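Local structure of possible TctC subunit of the Tripartite Tricarboxylate Transport(TTT) Family (Rhodopseudomonas palustris, 6HKE) at residues Asp31-Leu36 against Thr109-Leu114; Cys190-Asn195 against Val235-Gly240. The protein binds malate and probably delivers it, as a periplasmic binding protein, to the membrane components of a tripartite tricarboxylate transporter for uptake. The protein carries 2 engineered substitutions. All blocks are in the same frame, centred on the assembly; numbering follows the deposited sequence.

Interactions 1 and 2 touch each other beside the malate pocket, with their centres about 6 Å apart, and interaction 2 forms part of the pocket wall. Strand 102-118 joins them: interaction 1 uses its residues 109-114, and strands 188-192 and 236-244, which carry interaction 2, both pair with it antiparallel. Met111 O lies 2.8 Å from Ala237 N, and Leu114 N lies 2.8 Å from Asp191 O, both probable hydrogen bonds. Met111 also packs on interaction 2, its SD 3.6 Å from Gln192 CB and 3.5 Å from Val194 CG2. Gln192 binds malate directly. Interaction 1 lies farther off: the nearest atoms of the Met111 side chain and (S)-malate are about 8 Å apart.

Interaction 1 of 2, residues Asp31-Leu36 against Thr109-Leu114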
loop_
_atom_site.group_PDB
_atom_site.type_symbol
_atom_site.label_atom_id
_atom_site.label_comp_id
_atom_site.label_asym_id
_atom_site.label_seq_id
_atom_site.Cartn_x
_atom_site.Cartn_y
_atom_site.Cartn_z
ATOM N N ASP A 31 6.188 -3.940 3.830
ATOM C CA ASP A 31 7.398 -4.466 4.503
ATOM C C ASP A 31 8.673 -3.800 3.952
ATOM O O ASP A 31 9.512 -3.389 4.763
ATOM C CB ASP A 31 7.455 -5.979 4.330
ATOM C CG ASP A 31 8.694 -6.589 4.946
ATOM O OD1 ASP A 31 8.731 -6.689 6.177
ATOM O OD2 ASP A 31 9.621 -6.906 4.182
ATOM N N THR A 32 8.807 -3.678 2.631
ATOM C CA THR A 32 10.021 -3.165 1.938
ATOM C C THR A 32 10.246 -1.704 2.341
ATOM O O THR A 32 11.377 -1.353 2.713
ATOM C CB THR A 32 9.888 -3.322 0.419
ATOM O OG1 THR A 32 9.970 -4.721 0.140
ATOM C CG2 THR A 32 10.938 -2.556 -0.361
ATOM N N VAL A 33 9.177 -0.914 2.316
ATOM C CA VAL A 33 9.163 0.529 2.674
ATOM C C VAL A 33 9.544 0.691 4.149
ATOM O O VAL A 33 10.443 1.519 4.451
ATOM C CB VAL A 33 7.786 1.153 2.369
ATOM C CG1 VAL A 33 7.677 2.563 2.915
ATOM C CG2 VAL A 33 7.500 1.154 0.873
ATOM N N ALA A 34 8.837 -0.007 5.041
ATOM C CA ALA A 34 9.025 0.076 6.510
ATOM C C ALA A 34 10.466 -0.309 6.883
ATOM O O ALA A 34 11.089 0.398 7.694
ATOM C CB ALA A 34 8.016 -0.792 7.209
ATOM N N ARG A 35 11.010 -1.369 6.295
ATOM C CA ARG A 35 12.361 -1.843 6.679
ATOM C C ARG A 35 13.398 -0.791 6.277
ATOM O O ARG A 35 14.356 -0.547 7.042
ATOM C CB ARG A 35 12.657 -3.201 6.045
ATOM C CG ARG A 35 12.121 -4.353 6.876
ATOM C CD ARG A 35 12.271 -5.699 6.202
ATOM N NE ARG A 35 11.317 -6.582 6.843
ATOM C CZ ARG A 35 11.491 -7.156 8.021
ATOM N NH1 ARG A 35 12.623 -6.996 8.692
ATOM N NH2 ARG A 35 10.524 -7.900 8.520
ATOM N N LEU A 36 13.193 -0.193 5.122
ATOM C CA LEU A 36 14.116 0.796 4.517
ATOM C C LEU A 36 14.124 2.066 5.374
ATOM O O LEU A 36 15.227 2.583 5.662
ATOM C CB LEU A 36 13.642 1.061 3.086
ATOM C CG LEU A 36 14.354 2.196 2.366
ATOM C CD1 LEU A 36 15.854 1.929 2.319
ATOM C CD2 LEU A 36 13.774 2.388 0.966
ATOM N N THR A 109 5.691 7.374 2.339
ATOM C CA THR A 109 5.787 7.383 0.868
ATOM C C THR A 109 4.391 7.401 0.254
ATOM O O THR A 109 3.376 7.235 0.977
ATOM C CB THR A 109 6.599 6.186 0.357
ATOM O OG1 THR A 109 6.910 6.448 -1.016
ATOM C CG2 THR A 109 5.881 4.856 0.486
ATOM N N GLU A 110 4.376 7.636 -1.050
ATOM C CA GLU A 110 3.183 7.598 -1.919
ATOM C C GLU A 110 3.684 7.027 -3.234
ATOM O O GLU A 110 4.822 7.346 -3.619
ATOM C CB GLU A 110 2.570 8.992 -2.081
ATOM C CG GLU A 110 1.212 8.992 -2.767
ATOM C CD GLU A 110 0.309 10.153 -2.369
ATOM O OE1 GLU A 110 0.855 11.190 -1.879
ATOM O OE2 GLU A 110 -0.942 10.011 -2.525
ATOM N N MET A 111 2.898 6.157 -3.844
ATOM C CA MET A 111 3.282 5.521 -5.116
ATOM C C MET A 111 2.025 5.110 -5.875
ATOM O O MET A 111 0.988 4.797 -5.281
ATOM C CB MET A 111 4.150 4.300 -4.813
ATOM C CG MET A 111 3.388 3.165 -4.161
ATOM S SD MET A 111 4.514 1.832 -3.711
ATOM C CE MET A 111 5.183 2.424 -2.160
ATOM N N PRO A 112 2.095 5.076 -7.220
ATOM C CA PRO A 112 1.003 4.526 -8.009
ATOM C C PRO A 112 0.891 2.998 -7.899
ATOM O O PRO A 112 1.817 2.302 -7.476
ATOM C CB PRO A 112 1.327 4.980 -9.428
ATOM C CG PRO A 112 2.836 5.095 -9.431
ATOM C CD PRO A 112 3.197 5.590 -8.046
ATOM N N VAL A 113 -0.295 2.545 -8.256
ATOM C CA VAL A 113 -0.710 1.131 -8.395
ATOM C C VAL A 113 -0.748 0.804 -9.891
ATOM O O VAL A 113 -1.189 1.680 -10.697
ATOM C CB VAL A 113 -2.092 0.947 -7.750
ATOM C CG1 VAL A 113 -2.780 -0.330 -8.202
ATOM C CG2 VAL A 113 -1.993 1.015 -6.239
ATOM N N LEU A 114 -0.356 -0.429 -10.219
ATOM C CA LEU A 114 -0.289 -1.001 -11.580
ATOM C C LEU A 114 -1.222 -2.202 -11.673
ATOM O O LEU A 114 -1.241 -3.009 -10.732
ATOM C CB LEU A 114 1.145 -1.462 -11.829
ATOM C CG LEU A 114 2.132 -0.345 -12.121
ATOM C CD1 LEU A 114 3.557 -0.854 -12.080
ATOM C CD2 LEU A 114 1.839 0.255 -13.484
#
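Asp31 OD1 is gripped by Arg35, one turn on in helix 29-45, and by Asn53 of strand 49-53; from the same helix Val33 reaches Thr109 and Met111. Arg35 NE makes the main bond, 2.7 Å from Asp31 OD1 with an N-H...O angle of 153°, and it is a salt bridge. NE approaches on the syn side of the carboxylate, somewhat out of its plane. The oxygen stays close to the guanidinium plane. Arg35 NH2 adds a weak bond to the same oxygen, and Asn53 ND2 gives it a further hydrogen bond. Asp31 OD2 takes Gly27 N, so both carboxylate oxygens are held and the group has little freedom to turn.

The contact with strand 102-118 is apolar and small. Both methyls of Val33 point into it. CG1 of Val33 lies 3.8 Å from Thr109 CG2. CG2 of Val33 lies 4.1 Å from that same methyl and 4.0 Å from Met111 CE. Thr109 thus offers its methyl to the helix. Its OG1, anti to the backbone N (chi1 -166°), is hydrogen-bonded to Leu278 O instead. The Met111 chain runs straight to SD and then bends (chi3 82°), which puts CE alongside the valine. All three residues are buried.

In the fold, the contact sets helix 29-45 against one face of the sheet. Ala34 and Arg35 of the helix also touch Ile51 of strand 49-53. Leu36 packs on helix 266-274. Along the strand, Thr109 and Met111 pair through their backbones with strand 236-244, and Pro112 lies on Ile193 of helix 193-201.

Interaction 2 of 2, residues Cys190-Asn195 against Val235-Gly240; sequences CDQIVN and VGAWTG. With MLT (D-malate), chain D; LMR ((2S)-2-hydroxybutanedioic acid), chain E.
The malate pocket of this type II periplasmic binding protein has Gln192 in its wall, facing Ala237 and Thr239. Strand 188-192 ends there and helix 193-201 begins, with Gln192 as N-cap residue. Strand 236-244 pairs with strand 102-118 and with strand 75-80, consistent with a connection between the two lobes of the fold. The direct contact is slight: Gln192 CG rests 3.8 Å from Ala237 CB.

The amide end does the polar work. With CG beside the backbone N (chi1 -73°), the extended chain carries the amide between the ligand and two bridging waters. Gln192 NE2 gives a 2.7 Å hydrogen bond to O2 of (S)-malate, with an angle of 146° at the hydrogen. To O3 of D-malate, which overlaps the same place, its bond is weak. Thr30, Val150 and Thr174 also bind both forms. A leucine in place of Gln192 would probably leave the malate hydroxyl without this donor and deprive each of the two waters of one of its acceptors.

The waters donating to OE1, with NE2 donating to malate, are consistent with a fixed amide orientation. Gln192 OE1 and Thr239 OG1 are 4.0 Å apart, and both waters bridge them. One donates to Gln192 OE1 and to Thr239 OG1. The other donates to Gln192 OE1 and Ala237 O, and accepts from Thr239 OG1. The oxygen of this second water lies 2.6 Å from Ala237 O.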
loop_
_atom_site.group_PDB
_atom_site.type_symbol
_atom_site.label_atom_id
_atom_site.label_comp_id
_atom_site.label_asym_id
_atom_site.label_seq_id
_atom_site.Cartn_x
_atom_site.Cartn_y
_atom_site.Cartn_z
ATOM N N CYS A 190 -3.788 -5.910 -8.941
ATOM C CA CYS A 190 -3.400 -4.486 -8.853
ATOM C C CYS A 190 -2.373 -4.413 -7.743
ATOM O O CYS A 190 -2.686 -4.936 -6.671
ATOM C CB CYS A 190 -4.607 -3.601 -8.613
ATOM S SG CYS A 190 -5.776 -3.730 -9.988
ATOM N N ASP A 191 -1.166 -3.914 -8.036
ATOM C CA ASP A 191 -0.082 -3.879 -7.024
ATOM C C ASP A 191 0.585 -2.495 -6.995
ATOM O O ASP A 191 0.589 -1.789 -7.991
ATOM C CB ASP A 191 0.882 -5.038 -7.261
ATOM C CG ASP A 191 1.727 -5.444 -6.056
ATOM O OD1 ASP A 191 1.477 -4.929 -4.949
ATOM O OD2 ASP A 191 2.650 -6.280 -6.242
ATOM N N GLN A 192 1.116 -2.147 -5.835
ATOM C CA GLN A 192 2.010 -0.992 -5.613
ATOM C C GLN A 192 3.281 -1.158 -6.464
ATOM O O GLN A 192 3.839 -2.273 -6.554
ATOM C CB GLN A 192 2.262 -0.885 -4.107
ATOM C CG GLN A 192 1.044 -0.361 -3.358
ATOM C CD GLN A 192 1.065 -0.707 -1.897
ATOM O OE1 GLN A 192 1.509 0.094 -1.075
ATOM N NE2 GLN A 192 0.629 -1.922 -1.579
ATOM N N ILE A 193 3.729 -0.057 -7.060
ATOM C CA ILE A 193 4.843 -0.036 -8.040
ATOM C C ILE A 193 6.118 -0.617 -7.406
ATOM O O ILE A 193 6.830 -1.328 -8.135
ATOM C CB ILE A 193 5.018 1.394 -8.603
ATOM C CG1 ILE A 193 5.954 1.409 -9.809
ATOM C CG2 ILE A 193 5.467 2.364 -7.533
ATOM C CD1 ILE A 193 5.913 2.693 -10.589
ATOM N N VAL A 194 6.418 -0.344 -6.129
ATOM C CA VAL A 194 7.674 -0.850 -5.486
ATOM C C VAL A 194 7.682 -2.380 -5.483
ATOM O O VAL A 194 8.737 -2.942 -5.632
ATOM C CB VAL A 194 7.934 -0.313 -4.064
ATOM C CG1 VAL A 194 8.163 1.182 -4.071
ATOM C CG2 VAL A 194 6.838 -0.688 -3.098
ATOM N N ASN A 195 6.545 -3.038 -5.334
ATOM C CA ASN A 195 6.513 -4.515 -5.444
ATOM C C ASN A 195 6.676 -4.943 -6.905
ATOM O O ASN A 195 7.387 -5.935 -7.143
ATOM C CB ASN A 195 5.217 -5.113 -4.916
ATOM C CG ASN A 195 5.402 -6.561 -4.532
ATOM O OD1 ASN A 195 6.436 -6.927 -3.972
ATOM N ND2 ASN A 195 4.405 -7.379 -4.820
ATOM N N VAL A 235 -5.375 5.344 -8.435
ATOM C CA VAL A 235 -5.114 4.929 -7.039
ATOM C C VAL A 235 -3.707 5.422 -6.697
ATOM O O VAL A 235 -2.720 4.951 -7.317
ATOM C CB VAL A 235 -5.299 3.408 -6.870
ATOM C CG1 VAL A 235 -5.046 2.974 -5.442
ATOM C CG2 VAL A 235 -6.679 2.948 -7.316
ATOM N N GLY A 236 -3.634 6.419 -5.820
ATOM C CA GLY A 236 -2.381 6.882 -5.203
ATOM C C GLY A 236 -2.259 6.216 -3.857
ATOM O O GLY A 236 -3.075 6.559 -2.962
ATOM N N ALA A 237 -1.370 5.226 -3.750
ATOM C CA ALA A 237 -1.199 4.413 -2.534
ATOM C C ALA A 237 -0.217 5.123 -1.613
ATOM O O ALA A 237 0.989 5.028 -1.832
ATOM C CB ALA A 237 -0.724 3.026 -2.889
ATOM N N TRP A 238 -0.724 5.802 -0.601
ATOM C CA TRP A 238 0.108 6.392 0.472
ATOM C C TRP A 238 0.341 5.303 1.512
ATOM O O TRP A 238 -0.536 4.417 1.697
ATOM C CB TRP A 238 -0.540 7.644 1.067
ATOM C CG TRP A 238 -1.980 7.479 1.436
ATOM C CD1 TRP A 238 -3.068 7.773 0.667
ATOM C CD2 TRP A 238 -2.488 7.008 2.695
ATOM N NE1 TRP A 238 -4.220 7.501 1.359
ATOM C CE2 TRP A 238 -3.893 7.034 2.607
ATOM C CE3 TRP A 238 -1.892 6.558 3.877
ATOM C CZ2 TRP A 238 -4.711 6.598 3.648
ATOM C CZ3 TRP A 238 -2.697 6.172 4.923
ATOM C CH2 TRP A 238 -4.091 6.188 4.804
ATOM N N THR A 239 1.514 5.338 2.124
ATOM C CA THR A 239 1.856 4.487 3.281
ATOM C C THR A 239 2.203 5.428 4.433
ATOM O O THR A 239 2.892 6.422 4.182
ATOM C CB THR A 239 2.933 3.487 2.860
ATOM O OG1 THR A 239 2.255 2.560 2.006
ATOM C CG2 THR A 239 3.606 2.791 4.025
ATOM N N GLY A 240 1.746 5.101 5.643
ATOM C CA GLY A 240 1.899 5.964 6.818
ATOM C C GLY A 240 2.368 5.213 8.047
ATOM O O GLY A 240 2.079 3.986 8.176
HETATM C C1 MLT D . -1.551 -4.353 0.124
HETATM O O1 MLT D . -2.282 -3.470 0.622
HETATM O O2 MLT D . -1.885 -4.927 -0.938
HETATM C C2 MLT D . -0.285 -4.740 0.853
HETATM O O3 MLT D . 0.587 -3.661 1.250
HETATM C C3 MLT D . 0.611 -5.593 0.005
HETATM C C4 MLT D . 1.766 -5.903 0.922
HETATM O O4 MLT D . 2.380 -4.963 1.496
HETATM O O5 MLT D . 2.019 -7.114 1.084
HETATM C C1 LMR E . -1.576 -4.430 -0.190
HETATM O O1A LMR E . -2.153 -3.994 0.819
HETATM O O1B LMR E . -2.140 -4.645 -1.296
HETATM C C2 LMR E . -0.068 -4.704 -0.077
HETATM O O2 LMR E . 0.688 -3.626 0.461
HETATM C C3 LMR E . 0.246 -5.937 0.775
HETATM C C4 LMR E . 1.741 -5.920 1.042
HETATM O O4A LMR E . 2.426 -6.836 0.550
HETATM O O4B LMR E . 2.223 -4.968 1.705
HETATM O O HOH W 1 2.671 -0.057 1.528
HETATM O O HOH W 2 2.123 3.047 -0.676
#